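Local coordinates for ribulose-1,5-bisphosphate carboxylase/oxygenase large subunit (Rhodopseudomonas palustris, PDB 3QFW), which is a Rubisco-like protein of the Rubisco large-chain family, probably a magnesium-dependent enzyme with a TIM-barrel catalytic domain, at residues 141-153 against 174-188. Sequence-based numbering, arbitrary orientation.
Sequences QGLSPAALASIAH and FSPFAERAAAVGKAV
With CG anti to the backbone N (chi1 -171°), the ring of His-153 reaches across to Ala-187, while Ser-175, its OG set between backbone N and carbonyl carbon, turns that hydroxyl to a water shared with Gln-141 and Leu-143. The contact joins two successive outer helices of the TIM barrel, 145-157 and 177-195, linked through strand 162-165. The short helical segments run nearly parallel, their axes 7.9 Å apart at an angle of 27°. Alanine suits so close a seam: a methyl is small enough to sit directly on the neighbouring backbone. Ala-149 CB lies 3.1 Å from Ala-183 O, and Ala-187 CB lies 3.2 Å from Ala-149 O. Pro-145, in the first turn where its missing N-H costs no helical bond, sets CB 3.8 Å from Ala-183 CB. On the barrel side, branched Val-184 spreads its two methyls, CG1 against Ala-152 CB and CG2 against Leu-148 CB; Val-184 and Ala-152 also rest on Leu-138 of strand 133-138. Leu-148 CD1 lies obliquely across the aliphatic part of Arg-180, 3.7 Å from CD, while the guanidinium is turned to a salt bridge with Asp-165. Ser-144 caps its helix, OG accepting from Ala-147 N. Where the preceding loops meet, the water gives its protons to Gln-141 O and Leu-143 O and accepts from Ser-175 OG, at 2.6 Å, tying three polar atoms together. At the far end, His-153 ND1 donates to Ala-187 O, 3.0 Å away at an N-H...O angle of 161°, the oxygen lying near the imidazole plane.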
loop_
_atom_site.group_PDB
_atom_site.type_symbol
_atom_site.label_atom_id
_atom_site.label_comp_id
_atom_site.label_asym_id
_atom_site.label_seq_id
_atom_site.Cartn_x
_atom_site.Cartn_y
_atom_site.Cartn_z
ATOM N N GLN B 141 5.241 -12.555 19.162
ATOM C CA GLN B 141 6.107 -13.027 18.075
ATOM C C GLN B 141 7.567 -13.358 18.453
ATOM O O GLN B 141 8.339 -13.806 17.611
ATOM C CB GLN B 141 6.097 -12.040 16.891
ATOM C CG GLN B 141 6.435 -10.599 17.239
ATOM C CD GLN B 141 6.847 -9.777 16.019
ATOM O OE1 GLN B 141 6.246 -8.743 15.717
ATOM N NE2 GLN B 141 7.884 -10.229 15.320
ATOM N N GLY B 142 7.955 -13.139 19.697
ATOM C CA GLY B 142 9.294 -13.529 20.109
ATOM C C GLY B 142 9.476 -15.035 20.269
ATOM O O GLY B 142 10.605 -15.526 20.354
ATOM N N LEU B 143 8.362 -15.764 20.288
ATOM C CA LEU B 143 8.334 -17.183 20.663
ATOM C C LEU B 143 8.853 -18.156 19.604
ATOM O O LEU B 143 8.784 -17.888 18.408
ATOM C CB LEU B 143 6.905 -17.591 21.050
ATOM C CG LEU B 143 6.366 -17.034 22.365
ATOM C CD1 LEU B 143 4.864 -17.277 22.492
ATOM C CD2 LEU B 143 7.129 -17.646 23.539
ATOM N N SER B 144 9.342 -19.304 20.060
ATOM C CA SER B 144 9.733 -20.379 19.156
ATOM C C SER B 144 8.482 -21.043 18.594
ATOM O O SER B 144 7.401 -20.929 19.176
ATOM C CB SER B 144 10.572 -21.421 19.895
ATOM O OG SER B 144 9.767 -22.138 20.815
ATOM N N PRO B 145 8.618 -21.730 17.451
ATOM C CA PRO B 145 7.476 -22.431 16.860
ATOM C C PRO B 145 6.834 -23.431 17.820
ATOM O O PRO B 145 5.630 -23.675 17.725
ATOM C CB PRO B 145 8.082 -23.156 15.648
ATOM C CG PRO B 145 9.559 -22.989 15.757
ATOM C CD PRO B 145 9.796 -21.762 16.572
ATOM N N ALA B 146 7.620 -23.995 18.731
ATOM C CA ALA B 146 7.085 -24.955 19.687
ATOM C C ALA B 146 6.212 -24.260 20.727
ATOM O O ALA B 146 5.133 -24.757 21.088
ATOM C CB ALA B 146 8.211 -25.719 20.358
ATOM N N ALA B 147 6.681 -23.115 21.212
ATOM C CA ALA B 147 5.923 -22.337 22.187
ATOM C C ALA B 147 4.645 -21.772 21.564
ATOM O O ALA B 147 3.600 -21.709 22.217
ATOM C CB ALA B 147 6.780 -21.224 22.756
ATOM N N LEU B 148 4.742 -21.359 20.301
ATOM C CA LEU B 148 3.578 -20.926 19.535
ATOM C C LEU B 148 2.620 -22.102 19.369
ATOM O O LEU B 148 1.406 -21.956 19.532
ATOM C CB LEU B 148 4.000 -20.388 18.158
ATOM C CG LEU B 148 4.869 -19.124 18.114
ATOM C CD1 LEU B 148 5.337 -18.836 16.695
ATOM C CD2 LEU B 148 4.107 -17.931 18.681
ATOM N N ALA B 149 3.178 -23.269 19.051
ATOM C CA ALA B 149 2.386 -24.492 18.888
ATOM C C ALA B 149 1.615 -24.869 20.149
ATOM O O ALA B 149 0.451 -25.264 20.079
ATOM C CB ALA B 149 3.277 -25.651 18.448
ATOM N N SER B 150 2.276 -24.745 21.295
ATOM C CA SER B 150 1.670 -25.059 22.586
ATOM C C SER B 150 0.459 -24.167 22.849
ATOM O O SER B 150 -0.586 -24.639 23.306
ATOM C CB SER B 150 2.706 -24.920 23.708
ATOM O OG SER B 150 2.097 -24.930 24.986
ATOM N N ILE B 151 0.606 -22.878 22.550
ATOM C CA ILE B 151 -0.485 -21.919 22.687
ATOM C C ILE B 151 -1.649 -22.278 21.777
ATOM O O ILE B 151 -2.806 -22.325 22.217
ATOM C CB ILE B 151 -0.030 -20.490 22.339
ATOM C CG1 ILE B 151 1.008 -20.002 23.350
ATOM C CG2 ILE B 151 -1.231 -19.553 22.291
ATOM C CD1 ILE B 151 0.567 -20.140 24.788
ATOM N N ALA B 152 -1.346 -22.529 20.507
ATOM C CA ALA B 152 -2.372 -22.921 19.545
ATOM C C ALA B 152 -3.145 -24.141 20.025
ATOM O O ALA B 152 -4.369 -24.222 19.873
ATOM C CB ALA B 152 -1.756 -23.203 18.192
ATOM N N HIS B 153 -2.421 -25.095 20.600
ATOM C CA HIS B 153 -3.026 -26.331 21.084
ATOM C C HIS B 153 -4.047 -26.020 22.178
ATOM O O HIS B 153 -5.167 -26.546 22.178
ATOM C CB HIS B 153 -1.941 -27.281 21.596
ATOM C CG HIS B 153 -2.441 -28.659 21.924
ATOM N ND1 HIS B 153 -2.676 -29.618 20.961
ATOM C CD2 HIS B 153 -2.738 -29.238 23.111
ATOM C CE1 HIS B 153 -3.095 -30.730 21.541
ATOM N NE2 HIS B 153 -3.146 -30.522 22.844
ATOM N N PHE B 174 13.636 -16.033 14.406
ATOM C CA PHE B 174 12.804 -16.367 15.556
ATOM C C PHE B 174 12.000 -17.647 15.398
ATOM O O PHE B 174 11.922 -18.484 16.302
ATOM C CB PHE B 174 11.757 -15.268 15.713
ATOM C CG PHE B 174 12.226 -14.087 16.476
ATOM C CD1 PHE B 174 13.124 -14.230 17.514
ATOM C CD2 PHE B 174 11.749 -12.829 16.168
ATOM C CE1 PHE B 174 13.549 -13.132 18.227
ATOM C CE2 PHE B 174 12.163 -11.731 16.871
ATOM C CZ PHE B 174 13.065 -11.880 17.905
ATOM N N SER B 175 11.334 -17.744 14.259
ATOM C CA SER B 175 10.337 -18.785 14.033
ATOM C C SER B 175 9.957 -18.716 12.571
ATOM O O SER B 175 8.901 -18.182 12.220
ATOM C CB SER B 175 9.108 -18.581 14.930
ATOM O OG SER B 175 8.440 -17.359 14.646
ATOM N N PRO B 176 10.837 -19.238 11.710
ATOM C CA PRO B 176 10.695 -19.184 10.253
ATOM C C PRO B 176 9.353 -19.759 9.818
ATOM O O PRO B 176 8.869 -20.676 10.459
ATOM C CB PRO B 176 11.835 -20.079 9.763
ATOM C CG PRO B 176 12.868 -19.992 10.845
ATOM C CD PRO B 176 12.083 -19.917 12.121
ATOM N N PHE B 177 8.795 -19.240 8.730
ATOM C CA PHE B 177 7.471 -19.655 8.277
ATOM C C PHE B 177 7.314 -21.168 8.221
ATOM O O PHE B 177 6.327 -21.706 8.725
ATOM C CB PHE B 177 7.113 -19.062 6.910
ATOM C CG PHE B 177 5.718 -19.401 6.474
ATOM C CD1 PHE B 177 4.650 -18.599 6.848
ATOM C CD2 PHE B 177 5.464 -20.554 5.746
ATOM C CE1 PHE B 177 3.342 -18.930 6.479
ATOM C CE2 PHE B 177 4.166 -20.887 5.374
ATOM C CZ PHE B 177 3.108 -20.071 5.739
ATOM N N ALA B 178 8.267 -21.851 7.592
ATOM C CA ALA B 178 8.135 -23.300 7.413
ATOM C C ALA B 178 8.030 -24.026 8.755
ATOM O O ALA B 178 7.090 -24.787 8.989
ATOM C CB ALA B 178 9.284 -23.848 6.585
ATOM N N GLU B 179 8.989 -23.768 9.638
ATOM C CA GLU B 179 8.998 -24.368 10.966
ATOM C C GLU B 179 7.744 -24.038 11.780
ATOM O O GLU B 179 7.188 -24.908 12.451
ATOM C CB GLU B 179 10.248 -23.938 11.741
ATOM C CG GLU B 179 11.528 -24.638 11.304
ATOM C CD GLU B 179 12.183 -23.997 10.091
ATOM O OE1 GLU B 179 11.554 -23.130 9.443
ATOM O OE2 GLU B 179 13.342 -24.356 9.790
ATOM N N ARG B 180 7.301 -22.784 11.725
ATOM C CA ARG B 180 6.113 -22.359 12.481
ATOM C C ARG B 180 4.828 -23.033 11.993
ATOM O O ARG B 180 4.006 -23.504 12.797
ATOM C CB ARG B 180 5.955 -20.836 12.419
ATOM C CG ARG B 180 4.675 -20.316 13.042
ATOM C CD ARG B 180 4.645 -18.792 13.102
ATOM N NE ARG B 180 4.270 -18.155 11.837
ATOM C CZ ARG B 180 5.127 -17.567 11.010
ATOM N NH1 ARG B 180 6.424 -17.550 11.298
ATOM N NH2 ARG B 180 4.696 -16.999 9.889
ATOM N N ALA B 181 4.643 -23.063 10.678
ATOM C CA ALA B 181 3.441 -23.658 10.107
ATOM C C ALA B 181 3.355 -25.130 10.494
ATOM O O ALA B 181 2.277 -25.644 10.801
ATOM C CB ALA B 181 3.432 -23.495 8.595
ATOM N N ALA B 182 4.497 -25.807 10.493
ATOM C CA ALA B 182 4.525 -27.225 10.838
ATOM C C ALA B 182 4.152 -27.429 12.301
ATOM O O ALA B 182 3.184 -28.120 12.616
ATOM C CB ALA B 182 5.884 -27.827 10.539
ATOM N N ALA B 183 4.921 -26.809 13.190
ATOM C CA ALA B 183 4.699 -26.929 14.627
ATOM C C ALA B 183 3.274 -26.557 15.030
ATOM O O ALA B 183 2.654 -27.242 15.848
ATOM C CB ALA B 183 5.716 -26.074 15.394
ATOM N N VAL B 184 2.752 -25.474 14.458
ATOM C CA VAL B 184 1.420 -25.003 14.824
ATOM C C VAL B 184 0.316 -25.855 14.210
ATOM O O VAL B 184 -0.625 -26.267 14.898
ATOM C CB VAL B 184 1.196 -23.532 14.422
ATOM C CG1 VAL B 184 -0.272 -23.157 14.629
ATOM C CG2 VAL B 184 2.110 -22.624 15.233
ATOM N N GLY B 185 0.431 -26.110 12.911
ATOM C CA GLY B 185 -0.562 -26.899 12.206
ATOM C C GLY B 185 -0.714 -28.271 12.829
ATOM O O GLY B 185 -1.826 -28.772 12.977
ATOM N N LYS B 186 0.416 -28.877 13.183
ATOM C CA LYS B 186 0.433 -30.160 13.881
ATOM C C LYS B 186 -0.334 -30.064 15.188
ATOM O O LYS B 186 -1.153 -30.926 15.500
ATOM C CB LYS B 186 1.875 -30.577 14.176
ATOM C CG LYS B 186 2.020 -31.849 14.999
ATOM C CD LYS B 186 2.010 -33.088 14.114
ATOM C CE LYS B 186 2.455 -34.325 14.885
ATOM N NZ LYS B 186 2.633 -35.499 13.982
ATOM N N ALA B 187 -0.053 -29.013 15.951
ATOM C CA ALA B 187 -0.666 -28.816 17.259
ATOM C C ALA B 187 -2.180 -28.609 17.169
ATOM O O ALA B 187 -2.921 -29.046 18.045
ATOM C CB ALA B 187 -0.005 -27.648 17.985
ATOM N N VAL B 188 -2.633 -27.940 16.113
ATOM C CA VAL B 188 -4.063 -27.702 15.929
ATOM C C VAL B 188 -4.792 -28.992 15.541
ATOM O O VAL B 188 -5.898 -29.253 16.019
ATOM C CB VAL B 188 -4.328 -26.584 14.889
ATOM C CG1 VAL B 188 -5.792 -26.558 14.479
ATOM C CG2 VAL B 188 -3.903 -25.233 15.449
HETATM O O HOH W 1 7.707 -16.018 16.767
#